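Side-chain contacts in signal recognition particle subunit SRP68 (Chaetomium thermophilum, PDB 4P3G), which probably helps the signal recognition particle deliver secretory and membrane proteins to the endoplasmic reticulum, and is represented here by its RNA-binding domain, which remodels the SRP RNA: residues S132-P136 and T137-D141; E71-R74 and L75-T79. All blocks are in the same frame, centred on the assembly; numbering follows the deposited sequence.

Contact 1 (S132-P136 and T137-D141); sequences SGASP and TDILD
Ser-135 caps helix 136-156 by folding its hydroxyl back over the first turn, where OG accepts a hydrogen bond from Asp-138 N at 3.3 Å, with an N-H...O angle of 158°. The first torsion makes this possible: chi1 of 68° places OG between the backbone N and the carbonyl carbon, facing the amide three residues on. The same oxygen gives a weak hydrogen bond to Asp-138 OD2 at 3.2 Å, and OD2 also accepts from the backbone N of His-8, a residue of the N-terminal histidine tag. With an alanine here, the amide of Asp-138 would probably be left without its side-chain acceptor, and OD2 would lose its weak donor and keep the bond from His-8 N. The main chain of Ser-135 takes part as well, since its O receives Ile-139 N at 3.0 Å. Leu-140 N follows with a bond to Pro-136 O at 3.1 Å.

The close-packed part lies on the inner side. Ala-134 CB meets Ile-139 CG1 at 4.1 Å, while Leu-127 and Ser-128 of helix 103-128 adjoin Ala-134 and Ile-139 respectively. Pro-136 and Thr-137 form the looser, partly exposed side: across the junction the proline ring reaches little beyond the amide of Thr-137, with CG 3.6 Å from its N. His-7 of the second subunit, a tag residue, packs on Pro-136, and Pro-136 of that subunit on Thr-137. The whole is a helix N-cap with serine at the cap and proline in the first turn, where its missing N-H costs no helical hydrogen bond; the apolar pair from the residue before the cap to the fourth after it has the placement of a hydrophobic staple.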
ATOM      1  N   SER A 132     -32.659 -14.186 -17.855  1.00111.44           N
ATOM      2  CA  SER A 132     -32.046 -14.402 -19.164  1.00102.73           C
ATOM      3  C   SER A 132     -31.626 -15.853 -19.268  1.00 98.33           C
ATOM      4  O   SER A 132     -31.245 -16.330 -20.329  1.00 96.04           O
ATOM      5  CB  SER A 132     -30.828 -13.491 -19.325  1.00104.53           C
ATOM      6  OG  SER A 132     -29.964 -13.556 -18.193  1.00104.19           O
ATOM      7  N   GLY A 133     -31.591 -16.511 -18.114  1.00100.40           N
ATOM      8  CA  GLY A 133     -31.172 -17.892 -17.987  1.00104.97           C
ATOM      9  C   GLY A 133     -29.697 -17.953 -17.680  1.00105.69           C
ATOM     10  O   GLY A 133     -29.111 -19.021 -17.513  1.00112.13           O
ATOM     11  N   ALA A 134     -29.097 -16.780 -17.569  1.00 99.00           N
ATOM     12  CA  ALA A 134     -27.680 -16.700 -17.333  1.00 93.58           C
ATOM     13  C   ALA A 134     -27.382 -17.101 -15.909  1.00 94.90           C
ATOM     14  O   ALA A 134     -28.088 -16.694 -14.985  1.00 92.19           O
ATOM     15  CB  ALA A 134     -27.184 -15.306 -17.602  1.00 91.30           C
ATOM     16  N   SER A 135     -26.335 -17.904 -15.743  1.00 95.25           N
ATOM     17  CA  SER A 135     -25.815 -18.266 -14.431  1.00 90.01           C
ATOM     18  C   SER A 135     -25.212 -17.039 -13.737  1.00 88.41           C
ATOM     19  O   SER A 135     -24.832 -16.064 -14.399  1.00 88.64           O
ATOM     20  CB  SER A 135     -24.753 -19.346 -14.614  1.00 91.23           C
ATOM     21  OG  SER A 135     -23.606 -18.815 -15.266  1.00 95.98           O
ATOM     22  N   PRO A 136     -25.104 -17.083 -12.401  1.00 85.78           N
ATOM     23  CA  PRO A 136     -24.449 -15.987 -11.673  1.00 83.95           C
ATOM     24  C   PRO A 136     -23.001 -15.781 -12.119  1.00 82.65           C
ATOM     25  O   PRO A 136     -22.539 -14.639 -12.107  1.00 81.78           O
ATOM     26  CB  PRO A 136     -24.532 -16.429 -10.204  1.00 85.18           C
ATOM     27  CG  PRO A 136     -24.887 -17.870 -10.249  1.00 88.22           C
ATOM     28  CD  PRO A 136     -25.692 -18.067 -11.485  1.00 85.26           C
ATOM     29  N   THR A 137     -22.292 -16.838 -12.507  1.00 82.19           N
ATOM     30  CA  THR A 137     -20.930 -16.642 -13.020  1.00 78.99           C
ATOM     31  C   THR A 137     -20.910 -15.796 -14.294  1.00 80.05           C
ATOM     32  O   THR A 137     -20.059 -14.915 -14.459  1.00 76.84           O
ATOM     33  CB  THR A 137     -20.250 -17.964 -13.331  1.00 73.78           C
ATOM     34  OG1 THR A 137     -20.136 -18.726 -12.129  1.00 78.52           O
ATOM     35  CG2 THR A 137     -18.877 -17.716 -13.856  1.00 67.24           C
ATOM     36  N   ASP A 138     -21.864 -16.059 -15.184  1.00 81.45           N
ATOM     37  CA  ASP A 138     -21.984 -15.309 -16.427  1.00 80.67           C
ATOM     38  C   ASP A 138     -22.355 -13.859 -16.188  1.00 77.90           C
ATOM     39  O   ASP A 138     -21.907 -12.963 -16.903  1.00 75.03           O
ATOM     40  CB  ASP A 138     -22.996 -15.976 -17.331  1.00 87.64           C
ATOM     41  CG  ASP A 138     -22.415 -17.179 -18.023  1.00100.50           C
ATOM     42  OD1 ASP A 138     -21.175 -17.195 -18.230  1.00 96.88           O
ATOM     43  OD2 ASP A 138     -23.180 -18.123 -18.321  1.00111.93           O
ATOM     44  N   ILE A 139     -23.213 -13.627 -15.207  1.00 77.89           N
ATOM     45  CA  ILE A 139     -23.600 -12.268 -14.874  1.00 80.46           C
ATOM     46  C   ILE A 139     -22.403 -11.453 -14.363  1.00 78.90           C
ATOM     47  O   ILE A 139     -22.188 -10.310 -14.783  1.00 77.82           O
ATOM     48  CB  ILE A 139     -24.709 -12.287 -13.840  1.00 84.22           C
ATOM     49  CG1 ILE A 139     -25.945 -12.963 -14.435  1.00 84.86           C
ATOM     50  CG2 ILE A 139     -25.017 -10.888 -13.364  1.00 83.23           C
ATOM     51  CD1 ILE A 139     -27.134 -12.909 -13.514  1.00 86.58           C
ATOM     52  N   LEU A 140     -21.611 -12.062 -13.486  1.00 74.71           N
ATOM     53  CA  LEU A 140     -20.407 -11.428 -12.952  1.00 73.43           C
ATOM     54  C   LEU A 140     -19.405 -11.197 -14.075  1.00 78.28           C
ATOM     55  O   LEU A 140     -18.811 -10.126 -14.195  1.00 82.06           O
ATOM     56  CB  LEU A 140     -19.774 -12.306 -11.875  1.00 69.92           C
ATOM     57  CG  LEU A 140     -20.476 -12.481 -10.523  1.00 69.57           C
ATOM     58  CD1 LEU A 140     -19.778 -13.568  -9.724  1.00 66.97           C
ATOM     59  CD2 LEU A 140     -20.552 -11.182  -9.717  1.00 64.93           C
ATOM     60  N   ASP A 141     -19.219 -12.226 -14.891  1.00 75.65           N
ATOM     61  CA  ASP A 141     -18.289 -12.178 -15.998  1.00 72.11           C
ATOM     62  C   ASP A 141     -18.604 -11.025 -16.947  1.00 65.28           C
ATOM     63  O   ASP A 141     -17.753 -10.218 -17.264  1.00 61.55           O
ATOM     64  CB  ASP A 141     -18.362 -13.500 -16.756  1.00 83.15           C
ATOM     65  CG  ASP A 141     -17.270 -13.642 -17.801  1.00 91.26           C
ATOM     66  OD1 ASP A 141     -16.360 -12.797 -17.808  1.00 90.12           O
ATOM     67  OD2 ASP A 141     -17.332 -14.587 -18.624  1.00 96.63           O
TER

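Contact 2 (E71-R74 and L75-T79); sequences EYVR and LQLLT
Leu-78 N donates to Arg-74 O at 3.1 Å with a nearly straight N-H...O angle of 175°, and the equivalent bonds from Leu-75 N to Glu-71 O and from Leu-77 N to Val-73 O show a regular alpha-helical turn; the one from Gln-76 N to Tyr-72 O is weak. Along this frame the principal side-chain contact is between Arg-74 and Leu-78, four residues apart. With Arg-74 CG anti to the backbone N (chi1 -173°) and the chain extended as far as NE, the arginine runs outward past the leucine, and the two side chains cross obliquely. Leu-78 CD1 touches the aliphatic part, 3.9 Å from Arg-74 CG, and also lies over the centre of the guanidinium, 4.1 Å above its plane. A methyl thus covers one face of the cation.

Val-73 and Leu-77 repeat the four-residue spacing with a purely apolar contact, CG1 to CD1 at 4.2 Å. Leu-75 adds no such pairing: its CB rests against the backbone, 3.5 Å from Tyr-72 O and 3.6 Å from Glu-71 O. A chi1 of -61° sets Gln-76 CG 3.3 Å from Tyr-72 O, and beyond the bend at chi2 the amide continues away from that carbonyl. Leu-75 O accepts Thr-79 N and also Thr-79 OG1, the two donors coming from opposite faces of its plane, although the length of the hydroxyl bond is doubtful.

The turn opens helix 71-93 and is wedged among three others: Arg-74 and Leu-78 pack against both Phe-13 of helix 10-21 and residues of helix 27-44, whereas Val-73 and Leu-77 share Leu-123 of helix 103-128.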
ATOM      1  N   GLU A  71     -26.918 -16.461 -29.814  1.00105.78           N
ATOM      2  CA  GLU A  71     -26.257 -15.677 -30.842  1.00109.96           C
ATOM      3  C   GLU A  71     -26.452 -14.174 -30.613  1.00106.64           C
ATOM      4  O   GLU A  71     -25.634 -13.363 -31.031  1.00110.88           O
ATOM      5  CB  GLU A  71     -26.727 -16.070 -32.235  1.00120.52           C
ATOM      6  CG  GLU A  71     -26.066 -17.311 -32.773  1.00135.41           C
ATOM      7  CD  GLU A  71     -24.571 -17.132 -32.969  1.00140.01           C
ATOM      8  OE1 GLU A  71     -23.801 -17.822 -32.267  1.00140.97           O
ATOM      9  OE2 GLU A  71     -24.167 -16.305 -33.822  1.00141.74           O
ATOM     10  N   TYR A  72     -27.544 -13.800 -29.964  1.00 99.73           N
ATOM     11  CA  TYR A  72     -27.780 -12.405 -29.656  1.00 96.59           C
ATOM     12  C   TYR A  72     -26.656 -11.849 -28.780  1.00 92.17           C
ATOM     13  O   TYR A  72     -26.277 -10.681 -28.904  1.00 89.43           O
ATOM     14  CB  TYR A  72     -29.129 -12.249 -28.983  1.00102.39           C
ATOM     15  CG  TYR A  72     -30.259 -12.242 -29.977  1.00107.65           C
ATOM     16  CD1 TYR A  72     -30.621 -11.075 -30.631  1.00111.94           C
ATOM     17  CD2 TYR A  72     -30.959 -13.401 -30.265  1.00113.70           C
ATOM     18  CE1 TYR A  72     -31.651 -11.061 -31.552  1.00119.82           C
ATOM     19  CE2 TYR A  72     -31.990 -13.398 -31.184  1.00122.95           C
ATOM     20  CZ  TYR A  72     -32.332 -12.220 -31.822  1.00125.94           C
ATOM     21  OH  TYR A  72     -33.360 -12.199 -32.734  1.00135.54           O
ATOM     22  N   VAL A  73     -26.138 -12.685 -27.885  1.00 90.70           N
ATOM     23  CA  VAL A  73     -24.968 -12.315 -27.095  1.00 82.53           C
ATOM     24  C   VAL A  73     -23.755 -12.212 -28.009  1.00 79.87           C
ATOM     25  O   VAL A  73     -23.025 -11.239 -27.946  1.00 87.94           O
ATOM     26  CB  VAL A  73     -24.678 -13.321 -25.948  1.00 83.16           C
ATOM     27  CG1 VAL A  73     -23.325 -13.049 -25.297  1.00 76.71           C
ATOM     28  CG2 VAL A  73     -25.799 -13.286 -24.911  1.00 84.58           C
ATOM     29  N   ARG A  74     -23.555 -13.175 -28.894  1.00 80.41           N
ATOM     30  CA  ARG A  74     -22.394 -13.097 -29.769  1.00 85.62           C
ATOM     31  C   ARG A  74     -22.405 -11.818 -30.608  1.00 91.55           C
ATOM     32  O   ARG A  74     -21.368 -11.176 -30.794  1.00 94.83           O
ATOM     33  CB  ARG A  74     -22.321 -14.306 -30.683  1.00 87.80           C
ATOM     34  CG  ARG A  74     -21.051 -14.358 -31.483  1.00 92.11           C
ATOM     35  CD  ARG A  74     -20.793 -15.763 -32.011  1.00105.99           C
ATOM     36  NE  ARG A  74     -19.447 -15.846 -32.557  1.00113.13           N
ATOM     37  CZ  ARG A  74     -19.166 -15.859 -33.854  1.00116.64           C
ATOM     38  NH1 ARG A  74     -20.151 -15.830 -34.747  1.00117.94           N
ATOM     39  NH2 ARG A  74     -17.897 -15.909 -34.246  1.00113.90           N
ATOM     40  N   LEU A  75     -23.585 -11.410 -31.049  1.00 89.55           N
ATOM     41  CA  LEU A  75     -23.719 -10.183 -31.811  1.00 88.71           C
ATOM     42  C   LEU A  75     -23.177  -8.991 -31.018  1.00 86.15           C
ATOM     43  O   LEU A  75     -22.483  -8.138 -31.568  1.00 89.63           O
ATOM     44  CB  LEU A  75     -25.185  -9.941 -32.155  1.00 92.41           C
ATOM     45  CG  LEU A  75     -25.435  -8.759 -33.088  1.00 94.93           C
ATOM     46  CD1 LEU A  75     -24.861  -9.081 -34.452  1.00 96.91           C
ATOM     47  CD2 LEU A  75     -26.917  -8.454 -33.191  1.00 99.46           C
ATOM     48  N   GLN A  76     -23.506  -8.931 -29.733  1.00 80.88           N
ATOM     49  CA  GLN A  76     -23.093  -7.820 -28.892  1.00 84.16           C
ATOM     50  C   GLN A  76     -21.588  -7.781 -28.644  1.00 87.04           C
ATOM     51  O   GLN A  76     -20.985  -6.713 -28.611  1.00 90.33           O
ATOM     52  CB  GLN A  76     -23.828  -7.874 -27.565  1.00 87.64           C
ATOM     53  CG  GLN A  76     -25.323  -7.762 -27.725  1.00 97.38           C
ATOM     54  CD  GLN A  76     -25.734  -6.496 -28.443  1.00106.65           C
ATOM     55  OE1 GLN A  76     -26.011  -6.514 -29.641  1.00110.65           O
ATOM     56  NE2 GLN A  76     -25.784  -5.383 -27.707  1.00110.00           N
ATOM     57  N   LEU A  77     -20.985  -8.942 -28.452  1.00 84.80           N
ATOM     58  CA  LEU A  77     -19.554  -9.016 -28.219  1.00 79.72           C
ATOM     59  C   LEU A  77     -18.793  -8.519 -29.455  1.00 78.12           C
ATOM     60  O   LEU A  77     -17.917  -7.649 -29.366  1.00 76.96           O
ATOM     61  CB  LEU A  77     -19.178 -10.457 -27.902  1.00 80.58           C
ATOM     62  CG  LEU A  77     -19.743 -10.838 -26.530  1.00 81.97           C
ATOM     63  CD1 LEU A  77     -19.256 -12.204 -26.061  1.00 83.68           C
ATOM     64  CD2 LEU A  77     -19.471  -9.750 -25.493  1.00 79.39           C
ATOM     65  N   LEU A  78     -19.167  -9.045 -30.616  1.00 79.11           N
ATOM     66  CA  LEU A  78     -18.513  -8.685 -31.871  1.00 82.21           C
ATOM     67  C   LEU A  78     -18.667  -7.188 -32.091  1.00 85.21           C
ATOM     68  O   LEU A  78     -17.752  -6.509 -32.572  1.00 88.97           O
ATOM     69  CB  LEU A  78     -19.112  -9.460 -33.045  1.00 81.26           C
ATOM     70  CG  LEU A  78     -18.860 -10.968 -32.936  1.00 86.76           C
ATOM     71  CD1 LEU A  78     -19.538 -11.786 -34.052  1.00 90.35           C
ATOM     72  CD2 LEU A  78     -17.373 -11.267 -32.853  1.00 88.18           C
ATOM     73  N   THR A  79     -19.834  -6.672 -31.737  1.00 80.81           N
ATOM     74  CA  THR A  79     -20.089  -5.263 -31.921  1.00 81.09           C
ATOM     75  C   THR A  79     -19.173  -4.435 -31.057  1.00 83.10           C
ATOM     76  O   THR A  79     -18.529  -3.515 -31.541  1.00 87.54           O
ATOM     77  CB  THR A  79     -21.544  -4.925 -31.606  1.00 87.35           C
ATOM     78  OG1 THR A  79     -22.403  -5.765 -32.393  1.00 98.43           O
ATOM     79  CG2 THR A  79     -21.821  -3.488 -31.957  1.00 87.84           C
TER

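Both contacts are local turns at the starts of helices, and they do not touch: their centres are 15 Å apart and their nearest atoms about 8 Å. Contact 2 is the more buried, about 13 Å from the chain centre against 17 Å for contact 1, and no other subunit reaches it, whereas contact 1 meets the second copy of the protein. Their chemistry follows: polar capping and a carboxylate at the partly open helix start, leucine and valine packing inside, with an arginine among them. Helix 103-128 lies against both, and Ile-10 and the tag residue His-8 before it also reach each.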